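Long-range contact in response regulator receiver protein (Paraburkholderia phymatum, PDB 5TE9), which probably acts as a phosphorylation-controlled switch of the CheY type in bacterial signal transduction, taking up a phosphoryl group on an aspartate: residues V104-S109 with C125-P130. Residues are numbered along the deposited sequence; the frame is centred on the assembly and turned at random.
Sequences VVLTTS and CYITKP
Val104 sets its CG1 3.7 Å from CG1 of Ile127, on the sheet face that helix 133-142 covers through Val139. Val105 then joins the parallel pairing of strands 103-107 and 126-128: its N gives a nearly straight bond (171°) to Cys125 O, and its O receives Ile127 N. On the other face Val105 and Tyr126 run side by side, Val105 CB 3.5 Å from ring atom CD2; Ala116 of helix 110-119 also touches the Tyr126 side chain. Leu106 returns to the Ile127 face, where its CD2 lies 4.0 Å from Ile127 CG1. Thr107 N reaches Ile127 O at 3.0 Å, and Thr107 O takes Lys129 N at 2.8 Å. The Thr107 side chain crosses that of Thr128 at about a right angle; Thr128 OG1 is hydrogen-bonded to Glu113, while Thr128 CG2 lies 3.6 Å from Ser109 N. Thr108 CG2 flanks Lys129 CE at 4.1 Å, and Ser109 OG, N-capping helix 110-119, accepts the N-H of Glu112. Lys129, bent at chi3 (94°) and with a cis peptide bond to Pro130, carries NZ to a salt bridge with Asp77, the predicted phosphorylation site. The Lys129 N bond sets the backbone for this reach; as in CheY-like receivers, the lysine probably contacts the phosphoryl group.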
loop_
_atom_site.group_PDB
_atom_site.type_symbol
_atom_site.label_atom_id
_atom_site.label_comp_id
_atom_site.label_asym_id
_atom_site.label_seq_id
_atom_site.Cartn_x
_atom_site.Cartn_y
_atom_site.Cartn_z
ATOM N N VAL A 104 6.902 -9.912 13.387
ATOM C CA VAL A 104 5.764 -10.732 13.007
ATOM C C VAL A 104 6.265 -12.162 12.895
ATOM O O VAL A 104 7.261 -12.418 12.210
ATOM C CB VAL A 104 5.152 -10.254 11.682
ATOM C CG1 VAL A 104 4.265 -11.329 11.083
ATOM C CG2 VAL A 104 4.387 -8.962 11.892
ATOM N N VAL A 105 5.597 -13.084 13.576
ATOM C CA VAL A 105 5.972 -14.494 13.562
ATOM C C VAL A 105 5.110 -15.206 12.538
ATOM O O VAL A 105 3.887 -15.030 12.515
ATOM C CB VAL A 105 5.806 -15.127 14.955
ATOM C CG1 VAL A 105 6.009 -16.642 14.886
ATOM C CG2 VAL A 105 6.768 -14.489 15.944
ATOM N N LEU A 106 5.741 -15.992 11.681
ATOM C CA LEU A 106 5.019 -16.752 10.682
ATOM C C LEU A 106 4.521 -18.054 11.281
ATOM O O LEU A 106 5.289 -18.795 11.901
ATOM C CB LEU A 106 5.921 -17.050 9.495
ATOM C CG LEU A 106 6.441 -15.818 8.785
ATOM C CD1 LEU A 106 7.221 -16.227 7.543
ATOM C CD2 LEU A 106 5.243 -14.966 8.439
ATOM N N THR A 107 3.243 -18.330 11.096
ATOM C CA THR A 107 2.665 -19.612 11.446
ATOM C C THR A 107 2.324 -20.348 10.164
ATOM O O THR A 107 2.198 -19.744 9.102
ATOM C CB THR A 107 1.413 -19.432 12.305
ATOM O OG1 THR A 107 0.417 -18.724 11.552
ATOM C CG2 THR A 107 1.755 -18.638 13.555
ATOM N N THR A 108 2.190 -21.662 10.260
ATOM C CA THR A 108 1.938 -22.433 9.054
ATOM C C THR A 108 0.457 -22.676 8.816
ATOM O O THR A 108 0.092 -23.195 7.755
ATOM C CB THR A 108 2.684 -23.776 9.107
ATOM O OG1 THR A 108 2.151 -24.585 10.159
ATOM C CG2 THR A 108 4.161 -23.552 9.361
ATOM N N SER A 109 -0.400 -22.309 9.762
ATOM C CA SER A 109 -1.825 -22.570 9.643
ATOM C C SER A 109 -2.578 -21.576 10.512
ATOM O O SER A 109 -2.154 -21.287 11.635
ATOM C CB SER A 109 -2.177 -24.002 10.066
ATOM O OG SER A 109 -2.267 -24.105 11.477
ATOM N N CYS A 125 0.925 -9.878 16.193
ATOM C CA CYS A 125 2.234 -10.079 15.588
ATOM C C CYS A 125 2.396 -11.482 15.010
ATOM O O CYS A 125 3.497 -12.032 15.028
ATOM C CB CYS A 125 3.327 -9.802 16.621
ATOM S SG CYS A 125 3.285 -8.122 17.296
ATOM N N TYR A 126 1.316 -12.067 14.501
ATOM C CA TYR A 126 1.325 -13.402 13.920
ATOM C C TYR A 126 0.485 -13.381 12.657
ATOM O O TYR A 126 -0.622 -12.834 12.661
ATOM C CB TYR A 126 0.762 -14.446 14.890
ATOM C CG TYR A 126 1.536 -14.562 16.178
ATOM C CD1 TYR A 126 1.257 -13.730 17.252
ATOM C CD2 TYR A 126 2.551 -15.494 16.314
ATOM C CE1 TYR A 126 1.969 -13.815 18.419
ATOM C CE2 TYR A 126 3.268 -15.593 17.478
ATOM C CZ TYR A 126 2.972 -14.750 18.530
ATOM O OH TYR A 126 3.692 -14.848 19.692
ATOM N N ILE A 127 1.014 -13.955 11.573
ATOM C CA ILE A 127 0.243 -14.163 10.356
ATOM C C ILE A 127 0.663 -15.484 9.745
ATOM O O ILE A 127 1.802 -15.932 9.897
ATOM C CB ILE A 127 0.391 -13.049 9.298
ATOM C CG1 ILE A 127 1.813 -12.973 8.786
ATOM C CG2 ILE A 127 -0.069 -11.698 9.813
ATOM C CD1 ILE A 127 1.857 -12.493 7.367
ATOM N N THR A 128 -0.279 -16.110 9.057
ATOM C CA THR A 128 -0.008 -17.371 8.405
ATOM C C THR A 128 0.817 -17.131 7.153
ATOM O O THR A 128 0.652 -16.124 6.460
ATOM C CB THR A 128 -1.320 -18.058 8.079
ATOM O OG1 THR A 128 -2.125 -18.047 9.263
ATOM C CG2 THR A 128 -1.088 -19.493 7.660
ATOM N N LYS A 129 1.737 -18.014 6.900
ATOM C CA LYS A 129 2.505 -17.847 5.689
ATOM C C LYS A 129 1.824 -18.600 4.554
ATOM O O LYS A 129 0.992 -19.481 4.793
ATOM C CB LYS A 129 3.932 -18.332 5.920
ATOM C CG LYS A 129 4.107 -19.786 5.756
ATOM C CD LYS A 129 5.570 -20.141 5.805
ATOM C CE LYS A 129 5.985 -20.527 7.205
ATOM N NZ LYS A 129 7.177 -21.410 7.181
ATOM N N PRO A 130 2.135 -18.275 3.290
ATOM C CA PRO A 130 3.166 -17.345 2.823
ATOM C C PRO A 130 2.713 -15.913 2.899
ATOM O O PRO A 130 1.534 -15.644 3.011
ATOM C CB PRO A 130 3.385 -17.767 1.379
ATOM C CG PRO A 130 2.045 -18.230 0.954
ATOM C CD PRO A 130 1.396 -18.868 2.163
#